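Local coordinates for protein diaminopimelate decarboxylase (Methanocaldococcus jannaschii, PDB 1TWI) that catalyses the pyridoxal-phosphate-dependent decarboxylation of meso-diaminopimelate to L-lysine, the last step of lysine biosynthesis by the diaminopimelate pathway, at residues A[368-373]-A[377-382]; A[19-24]-A[340-345]; A[123-128]-A[147-152]. All blocks are in the same frame, centred on the assembly; numbering follows the deposited sequence.

Interaction 1 (A[368-373]-A[377-382]); sequences RELDKV and DVLAIF
Leu379 raises its isobutyl group from strand 378-382 and overlaps, through a single methyl, two residues of the facing segment. Its CD2 lies 4.2 Å from Leu370 CD1, near the end of strand 363-371, and likewise 4.2 Å from Val373 CG2, just past that strand. Both leucines point their CB toward the opposite segment, whereas the valine offers one branch: with CG1 anti to the backbone N (chi1 -179°), CG2 is left beside that nitrogen, where it meets the leucine methyl. These are loose van der Waals contacts between methyl ends, and all three residues are buried. The two strands belong to one curled mixed sheet but are not paired in it: 363-371 lies against 348-354, and 378-382 runs between 300-311 and 339-341. Their side chains therefore meet across the inside of the curl, in the core of the beta domain that accompanies the pyridoxal-binding TIM barrel in this class of decarboxylases. Val306, Val318, Ile320 and Ile353 from the other strands also pack against Leu379. At the turn end the contact becomes polar. Asp377 swings CG beside its own backbone N, anti to the carbonyl carbon (chi1 -81°), and brings OD2 to 3.5 Å from Lys372 O and 3.7 Å from Val373 CA. Two acceptors face each other there, and donors from outside the pair make the approach acceptable: Lys345 NZ forms a salt bridge with Asp377 OD2 and a hydrogen bond to Lys372 O. Asp377 OD2 is also bonded by Asn341 ND2 and by Glu374 N in the intervening turn, so three donors grip this one carboxylate oxygen. Its negative charge is probably stabilised by them, while Asn341 ND2 serves Asp371 O as well.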
loop_
_atom_site.group_PDB
_atom_site.type_symbol
_atom_site.label_atom_id
_atom_site.label_comp_id
_atom_site.label_asym_id
_atom_site.label_seq_id
_atom_site.Cartn_x
_atom_site.Cartn_y
_atom_site.Cartn_z
ATOM N N ARG A 368 5.187 17.235 16.222
ATOM C CA ARG A 368 5.741 18.214 15.322
ATOM C C ARG A 368 5.404 19.624 15.758
ATOM O O ARG A 368 4.271 19.913 16.138
ATOM C CB ARG A 368 5.174 17.991 13.910
ATOM C CG ARG A 368 5.461 16.576 13.388
ATOM C CD ARG A 368 7.009 16.272 13.233
ATOM N NE ARG A 368 7.152 15.058 12.435
ATOM C CZ ARG A 368 7.186 15.018 11.102
ATOM N NH1 ARG A 368 7.104 16.138 10.392
ATOM N NH2 ARG A 368 7.297 13.843 10.478
ATOM N N GLU A 369 6.368 20.525 15.662
ATOM C CA GLU A 369 6.092 21.917 16.007
ATOM C C GLU A 369 5.566 22.580 14.760
ATOM O O GLU A 369 6.247 22.645 13.723
ATOM C CB GLU A 369 7.349 22.666 16.461
ATOM C CG GLU A 369 7.043 24.107 16.838
ATOM C CD GLU A 369 8.229 24.849 17.530
ATOM O OE1 GLU A 369 9.270 25.076 16.892
ATOM O OE2 GLU A 369 8.100 25.193 18.714
ATOM N N LEU A 370 4.358 23.102 14.834
ATOM C CA LEU A 370 3.818 23.769 13.659
ATOM C C LEU A 370 3.193 25.110 14.079
ATOM O O LEU A 370 2.832 25.273 15.242
ATOM C CB LEU A 370 2.678 22.928 13.031
ATOM C CG LEU A 370 2.816 21.438 12.738
ATOM C CD1 LEU A 370 1.678 21.110 11.824
ATOM C CD2 LEU A 370 4.117 21.042 12.155
ATOM N N ASP A 371 3.047 26.031 13.142
ATOM C CA ASP A 371 2.291 27.253 13.446
ATOM C C ASP A 371 0.890 26.758 13.810
ATOM O O ASP A 371 0.343 25.844 13.161
ATOM C CB ASP A 371 2.218 28.202 12.248
ATOM C CG ASP A 371 3.541 28.963 12.028
ATOM O OD1 ASP A 371 4.556 28.265 11.858
ATOM O OD2 ASP A 371 3.571 30.235 12.028
ATOM N N LYS A 372 0.330 27.397 14.842
ATOM C CA LYS A 372 -0.959 27.077 15.449
ATOM C C LYS A 372 -1.989 26.585 14.427
ATOM O O LYS A 372 -2.379 27.322 13.533
ATOM C CB LYS A 372 -1.493 28.313 16.172
ATOM C CG LYS A 372 -2.756 28.074 16.980
ATOM C CD LYS A 372 -2.451 27.457 18.304
ATOM C CE LYS A 372 -3.664 27.463 19.246
ATOM N NZ LYS A 372 -4.820 26.674 18.678
ATOM N N VAL A 373 -2.438 25.350 14.615
ATOM C CA VAL A 373 -3.398 24.745 13.689
ATOM C C VAL A 373 -4.871 25.008 14.035
ATOM O O VAL A 373 -5.282 24.855 15.182
ATOM C CB VAL A 373 -3.135 23.206 13.569
ATOM C CG1 VAL A 373 -4.130 22.587 12.570
ATOM C CG2 VAL A 373 -1.695 22.941 13.096
ATOM N N ASP A 377 -7.385 25.055 8.206
ATOM C CA ASP A 377 -6.038 25.348 7.729
ATOM C C ASP A 377 -5.668 24.194 6.790
ATOM O O ASP A 377 -6.275 23.125 6.829
ATOM C CB ASP A 377 -5.039 25.348 8.905
ATOM C CG ASP A 377 -5.055 26.660 9.691
ATOM O OD1 ASP A 377 -5.669 27.632 9.181
ATOM O OD2 ASP A 377 -4.425 26.709 10.787
ATOM N N VAL A 378 -4.662 24.440 5.971
ATOM C CA VAL A 378 -4.156 23.458 5.012
ATOM C C VAL A 378 -2.719 23.146 5.444
ATOM O O VAL A 378 -1.927 24.086 5.649
ATOM C CB VAL A 378 -4.137 24.073 3.604
ATOM C CG1 VAL A 378 -3.516 23.058 2.579
ATOM C CG2 VAL A 378 -5.628 24.455 3.163
ATOM N N LEU A 379 -2.398 21.862 5.633
ATOM C CA LEU A 379 -1.045 21.504 5.983
ATOM C C LEU A 379 -0.371 20.990 4.699
ATOM O O LEU A 379 -1.056 20.419 3.836
ATOM C CB LEU A 379 -1.000 20.369 7.021
ATOM C CG LEU A 379 -1.781 20.538 8.323
ATOM C CD1 LEU A 379 -1.398 19.383 9.245
ATOM C CD2 LEU A 379 -1.383 21.890 9.005
ATOM N N ALA A 380 0.944 21.208 4.561
ATOM C CA ALA A 380 1.688 20.688 3.425
ATOM C C ALA A 380 2.695 19.634 3.945
ATOM O O ALA A 380 3.506 19.892 4.894
ATOM C CB ALA A 380 2.444 21.827 2.712
ATOM N N ILE A 381 2.671 18.461 3.323
ATOM C CA ILE A 381 3.597 17.396 3.695
ATOM C C ILE A 381 4.594 17.415 2.560
ATOM O O ILE A 381 4.254 17.190 1.378
ATOM C CB ILE A 381 2.847 16.035 3.748
ATOM C CG1 ILE A 381 1.745 16.108 4.833
ATOM C CG2 ILE A 381 3.849 14.871 4.096
ATOM C CD1 ILE A 381 0.575 14.995 4.581
ATOM N N PHE A 382 5.849 17.668 2.911
ATOM C CA PHE A 382 6.919 17.767 1.919
ATOM C C PHE A 382 7.479 16.471 1.360
ATOM O O PHE A 382 7.419 15.432 1.990
ATOM C CB PHE A 382 8.146 18.473 2.512
ATOM C CG PHE A 382 8.029 19.983 2.594
ATOM C CD1 PHE A 382 6.806 20.586 2.930
ATOM C CD2 PHE A 382 9.150 20.777 2.410
ATOM C CE1 PHE A 382 6.727 21.977 3.093
ATOM C CE2 PHE A 382 9.102 22.190 2.569
ATOM C CZ PHE A 382 7.884 22.776 2.912
#

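Interaction 2 (A[19-24]-A[340-345]); sequences YDAIEL and INCKVK
The first turn of helix 21-28 faces the bend where strand 339-341 ends, with the CA atoms of Ile22 and Cys342 6.5 Å apart. Ile22 makes the tightest approach: its CG1 sits 3.5 Å from Cys342 CB. Its CD1, carried onward by an extended chain, lies 4.2 Å from Lys343 CB. Next to it Ala21 CB meets Cys342 SG at 3.9 Å, so the cysteine is engaged by two successive residues of the helix start. Strands 7-10, 13-16 and 19-20 form a small N-terminal antiparallel sheet, which here, with the start of helix 21-28, packs on the edge of the beta domain's mixed sheet at strand 339-341. Strand 13-16 joins the two parts, since the backbone of Phe14 is hydrogen-bonded to both Ala21 and Cys342. Asp20 is the N-cap, its OD1 taking Glu23 N at 2.9 Å from the anti side, tilted well out of the carboxylate plane, and its OD2 is salt-bridged to Arg13. On the strand side, Asn341 OD1 accepts Lys343 N from above the carbonyl plane (3.1 Å), an Asx turn that shapes the bend presenting Cys342. Lys343 bends at chi2 and chi4, and its NZ reaches Val344 O on an in-plane lone pair at 2.8 Å while also bonding Gly12 O.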
loop_
_atom_site.group_PDB
_atom_site.type_symbol
_atom_site.label_atom_id
_atom_site.label_comp_id
_atom_site.label_asym_id
_atom_site.label_seq_id
_atom_site.Cartn_x
_atom_site.Cartn_y
_atom_site.Cartn_z
ATOM N N TYR A 19 2.849 30.007 -6.748
ATOM C CA TYR A 19 1.399 29.872 -6.560
ATOM C C TYR A 19 1.042 29.684 -5.075
ATOM O O TYR A 19 1.628 28.872 -4.373
ATOM C CB TYR A 19 0.888 28.696 -7.384
ATOM C CG TYR A 19 1.162 28.880 -8.860
ATOM C CD1 TYR A 19 0.316 29.674 -9.660
ATOM C CD2 TYR A 19 2.279 28.289 -9.474
ATOM C CE1 TYR A 19 0.584 29.865 -11.049
ATOM C CE2 TYR A 19 2.542 28.494 -10.840
ATOM C CZ TYR A 19 1.679 29.279 -11.605
ATOM O OH TYR A 19 1.903 29.443 -12.957
ATOM N N ASP A 20 0.081 30.446 -4.599
ATOM C CA ASP A 20 -0.370 30.365 -3.192
ATOM C C ASP A 20 -0.908 28.931 -2.887
ATOM O O ASP A 20 -1.895 28.508 -3.480
ATOM C CB ASP A 20 -1.474 31.411 -3.047
ATOM C CG ASP A 20 -1.970 31.567 -1.653
ATOM O OD1 ASP A 20 -2.508 30.599 -1.089
ATOM O OD2 ASP A 20 -1.845 32.694 -1.136
ATOM N N ALA A 21 -0.308 28.198 -1.954
ATOM C CA ALA A 21 -0.743 26.819 -1.733
ATOM C C ALA A 21 -2.153 26.675 -1.221
ATOM O O ALA A 21 -2.865 25.730 -1.626
ATOM C CB ALA A 21 0.193 26.099 -0.777
ATOM N N ILE A 22 -2.533 27.575 -0.313
ATOM C CA ILE A 22 -3.897 27.541 0.229
ATOM C C ILE A 22 -4.904 27.772 -0.900
ATOM O O ILE A 22 -5.956 27.123 -0.941
ATOM C CB ILE A 22 -4.075 28.601 1.346
ATOM C CG1 ILE A 22 -3.244 28.177 2.569
ATOM C CG2 ILE A 22 -5.560 28.641 1.811
ATOM C CD1 ILE A 22 -3.091 29.293 3.582
ATOM N N GLU A 23 -4.592 28.691 -1.809
ATOM C CA GLU A 23 -5.494 28.943 -2.952
ATOM C C GLU A 23 -5.549 27.722 -3.863
ATOM O O GLU A 23 -6.575 27.457 -4.465
ATOM C CB GLU A 23 -5.071 30.176 -3.741
ATOM C CG GLU A 23 -5.304 31.469 -2.936
ATOM C CD GLU A 23 -5.040 32.720 -3.757
ATOM O OE1 GLU A 23 -4.574 32.608 -4.929
ATOM O OE2 GLU A 23 -5.310 33.811 -3.227
ATOM N N LEU A 24 -4.454 26.976 -3.958
ATOM C CA LEU A 24 -4.474 25.767 -4.765
ATOM C C LEU A 24 -5.440 24.768 -4.111
ATOM O O LEU A 24 -6.280 24.121 -4.815
ATOM C CB LEU A 24 -3.086 25.145 -4.868
ATOM C CG LEU A 24 -2.024 25.827 -5.743
ATOM C CD1 LEU A 24 -0.716 25.049 -5.627
ATOM C CD2 LEU A 24 -2.453 25.877 -7.170
ATOM N N ILE A 340 4.320 21.384 7.473
ATOM C CA ILE A 340 4.085 22.747 7.953
ATOM C C ILE A 340 2.614 23.155 7.757
ATOM O O ILE A 340 1.834 22.519 7.024
ATOM C CB ILE A 340 4.879 23.812 7.148
ATOM C CG1 ILE A 340 4.338 23.849 5.706
ATOM C CG2 ILE A 340 6.435 23.494 7.139
ATOM C CD1 ILE A 340 5.082 24.890 4.823
ATOM N N ASN A 341 2.249 24.242 8.423
ATOM C CA ASN A 341 0.943 24.831 8.236
ATOM C C ASN A 341 1.230 25.750 7.048
ATOM O O ASN A 341 2.278 26.395 6.999
ATOM C CB ASN A 341 0.571 25.702 9.435
ATOM C CG ASN A 341 -0.898 26.101 9.431
ATOM O OD1 ASN A 341 -1.488 26.368 8.361
ATOM N ND2 ASN A 341 -1.493 26.159 10.623
ATOM N N CYS A 342 0.337 25.808 6.075
ATOM C CA CYS A 342 0.545 26.729 4.953
ATOM C C CYS A 342 0.374 28.186 5.355
ATOM O O CYS A 342 0.692 29.061 4.572
ATOM C CB CYS A 342 -0.452 26.445 3.820
ATOM S SG CYS A 342 0.036 24.917 2.905
ATOM N N LYS A 343 -0.138 28.440 6.563
ATOM C CA LYS A 343 -0.351 29.816 7.032
ATOM C C LYS A 343 0.528 30.085 8.237
ATOM O O LYS A 343 0.481 29.332 9.202
ATOM C CB LYS A 343 -1.809 30.033 7.472
ATOM C CG LYS A 343 -2.157 31.496 7.918
ATOM C CD LYS A 343 -2.089 32.544 6.758
ATOM C CE LYS A 343 -2.163 34.025 7.292
ATOM N NZ LYS A 343 -0.852 34.402 7.955
ATOM N N VAL A 344 1.300 31.170 8.185
ATOM C CA VAL A 344 2.149 31.554 9.308
ATOM C C VAL A 344 1.219 32.135 10.368
ATOM O O VAL A 344 0.262 32.889 10.043
ATOM C CB VAL A 344 3.137 32.647 8.880
ATOM C CG1 VAL A 344 3.721 33.355 10.119
ATOM C CG2 VAL A 344 4.220 32.006 8.033
ATOM N N LYS A 345 1.456 31.758 11.625
ATOM C CA LYS A 345 0.626 32.235 12.734
ATOM C C LYS A 345 1.553 32.920 13.782
ATOM O O LYS A 345 2.777 32.820 13.703
ATOM C CB LYS A 345 -0.060 31.040 13.402
ATOM C CG LYS A 345 -0.956 30.154 12.480
ATOM C CD LYS A 345 -2.173 30.947 11.947
ATOM C CE LYS A 345 -3.236 29.976 11.276
ATOM N NZ LYS A 345 -3.841 28.951 12.227
#

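Interaction 3 (A[123-128]-A[147-152]); sequences GIEANI and KELGET
Ile124, in the last turn of helix 117-125, meets the end of helix 136-149 from its CB outward. CB itself is 3.9 Å from Leu149 CD1. The branch methyl CG2, set anti to the backbone N, touches the same Leu149 CD1 at 3.7 Å and, in a direction roughly at right angles to it, Glu151 CB at 3.8 Å. CG2 thus carries the closest contacts, with leucine and glutamate at two of its sides, while the other branch, CG1 and then CD1, stands beside the backbone N and runs on extended (chi2 174°). Ile124 also packs on Ala153, at the start of strand 153-160. The two helices are outer helices of the TIM barrel that binds the cofactor, flanking strand 130-133 along the chain, and both finish in a Schellman motif. Asn127 and Gly150 take the positive phi; Asn127 N bonds back to Ile124 O and Ile128 N to Gly123 O, and Gly150 N to Lys147 O. At the second turn the chain swings sharply away from the helix direction, and Glu151 then packs on the isoleucine. Nearer the surface, Glu125 bends at chi2 and lays OE2 over the leucine, 4.0 Å from Leu149 CD1, a contact of a carboxylate oxygen with methyls. The carboxylates of Glu125 and Glu151 keep 6.6 Å between their OE2 atoms, and as both residues are exposed, solvent probably screens their like charges.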
loop_
_atom_site.group_PDB
_atom_site.type_symbol
_atom_site.label_atom_id
_atom_site.label_comp_id
_atom_site.label_asym_id
_atom_site.label_seq_id
_atom_site.Cartn_x
_atom_site.Cartn_y
_atom_site.Cartn_z
ATOM N N GLY A 123 9.073 -5.626 -25.132
ATOM C CA GLY A 123 10.361 -4.937 -25.185
ATOM C C GLY A 123 11.085 -5.187 -26.512
ATOM O O GLY A 123 11.788 -4.297 -27.028
ATOM N N ILE A 124 10.952 -6.395 -27.057
ATOM C CA ILE A 124 11.640 -6.693 -28.307
ATOM C C ILE A 124 10.998 -5.899 -29.433
ATOM O O ILE A 124 11.703 -5.272 -30.235
ATOM C CB ILE A 124 11.644 -8.208 -28.605
ATOM C CG1 ILE A 124 12.510 -8.929 -27.539
ATOM C CG2 ILE A 124 12.112 -8.428 -30.033
ATOM C CD1 ILE A 124 12.498 -10.499 -27.602
ATOM N N GLU A 125 9.677 -5.871 -29.472
ATOM C CA GLU A 125 8.962 -5.102 -30.508
ATOM C C GLU A 125 9.277 -3.581 -30.398
ATOM O O GLU A 125 9.357 -2.865 -31.409
ATOM C CB GLU A 125 7.448 -5.301 -30.353
ATOM C CG GLU A 125 6.889 -6.674 -30.796
ATOM C CD GLU A 125 7.041 -6.953 -32.299
ATOM O OE1 GLU A 125 6.989 -6.012 -33.101
ATOM O OE2 GLU A 125 7.197 -8.122 -32.676
ATOM N N ALA A 126 9.454 -3.089 -29.178
ATOM C CA ALA A 126 9.780 -1.673 -28.983
ATOM C C ALA A 126 11.275 -1.408 -29.144
ATOM O O ALA A 126 11.690 -0.255 -29.060
ATOM C CB ALA A 126 9.355 -1.205 -27.611
ATOM N N ASN A 127 12.069 -2.458 -29.319
ATOM C CA ASN A 127 13.536 -2.369 -29.520
ATOM C C ASN A 127 14.228 -1.520 -28.430
ATOM O O ASN A 127 15.012 -0.574 -28.719
ATOM C CB ASN A 127 13.817 -1.809 -30.942
ATOM C CG ASN A 127 15.310 -1.870 -31.349
ATOM O OD1 ASN A 127 16.062 -2.837 -31.056
ATOM N ND2 ASN A 127 15.733 -0.836 -32.051
ATOM N N ILE A 128 13.935 -1.863 -27.175
ATOM C CA ILE A 128 14.505 -1.141 -26.052
ATOM C C ILE A 128 16.022 -1.335 -26.066
ATOM O O ILE A 128 16.552 -2.314 -26.641
ATOM C CB ILE A 128 13.915 -1.644 -24.722
ATOM C CG1 ILE A 128 14.087 -3.166 -24.578
ATOM C CG2 ILE A 128 12.423 -1.271 -24.635
ATOM C CD1 ILE A 128 13.602 -3.678 -23.157
ATOM N N LYS A 147 14.011 -15.629 -30.596
ATOM C CA LYS A 147 14.032 -16.632 -31.689
ATOM C C LYS A 147 12.606 -16.734 -32.318
ATOM O O LYS A 147 12.466 -16.722 -33.548
ATOM C CB LYS A 147 14.419 -18.001 -31.156
ATOM C CG LYS A 147 14.423 -19.115 -32.222
ATOM C CD LYS A 147 14.615 -20.465 -31.531
ATOM C CE LYS A 147 14.929 -21.655 -32.500
ATOM N NZ LYS A 147 15.124 -22.930 -31.682
ATOM N N GLU A 148 11.561 -16.777 -31.486
ATOM C CA GLU A 148 10.205 -16.868 -32.039
ATOM C C GLU A 148 9.829 -15.663 -32.924
ATOM O O GLU A 148 9.181 -15.809 -33.975
ATOM C CB GLU A 148 9.188 -17.046 -30.905
ATOM C CG GLU A 148 9.306 -18.402 -30.233
ATOM C CD GLU A 148 8.302 -18.577 -29.111
ATOM O OE1 GLU A 148 8.210 -17.636 -28.267
ATOM O OE2 GLU A 148 7.604 -19.631 -29.068
ATOM N N LEU A 149 10.238 -14.469 -32.518
ATOM C CA LEU A 149 9.918 -13.285 -33.308
ATOM C C LEU A 149 10.915 -13.051 -34.477
ATOM O O LEU A 149 10.762 -12.109 -35.225
ATOM C CB LEU A 149 9.920 -12.039 -32.395
ATOM C CG LEU A 149 8.982 -12.052 -31.208
ATOM C CD1 LEU A 149 9.171 -10.706 -30.353
ATOM C CD2 LEU A 149 7.591 -12.104 -31.707
ATOM N N GLY A 150 11.955 -13.876 -34.603
ATOM C CA GLY A 150 12.905 -13.656 -35.691
ATOM C C GLY A 150 13.726 -12.353 -35.484
ATOM O O GLY A 150 14.071 -11.633 -36.428
ATOM N N GLU A 151 14.033 -12.051 -34.231
ATOM C CA GLU A 151 14.767 -10.844 -33.879
ATOM C C GLU A 151 15.968 -11.149 -32.955
ATOM O O GLU A 151 16.180 -12.300 -32.584
ATOM C CB GLU A 151 13.810 -9.897 -33.155
ATOM C CG GLU A 151 12.737 -9.280 -34.040
ATOM C CD GLU A 151 13.321 -8.412 -35.152
ATOM O OE1 GLU A 151 14.351 -7.741 -34.927
ATOM O OE2 GLU A 151 12.754 -8.398 -36.261
ATOM N N THR A 152 16.750 -10.123 -32.590
ATOM C CA THR A 152 17.867 -10.305 -31.667
ATOM C C THR A 152 17.638 -9.332 -30.486
ATOM O O THR A 152 17.588 -8.127 -30.718
ATOM C CB THR A 152 19.223 -9.970 -32.330
ATOM O OG1 THR A 152 19.439 -10.874 -33.424
ATOM C CG2 THR A 152 20.407 -10.187 -31.311
#

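From the N terminus, residues 19-24 come first, and their partner 340-345 follows only after the whole TIM barrel and part of the beta domain, so interaction 2 closes a loop of 315 residues. Interaction 3 is nested within it, closing an 18-residue loop through barrel strand 130-133 and most of the outer helix 136-149. Interaction 1 opens after interaction 2 has closed and spans a turn of just three residues. Interactions 1 and 2 adjoin, about 9 Å between centres, and share the sheet through neighbouring strands 378-382 and 339-341, with Lys345 linking them. Interaction 3 lies on the opposite side of the chain's centre, its centre about 52 Å from that of interaction 1.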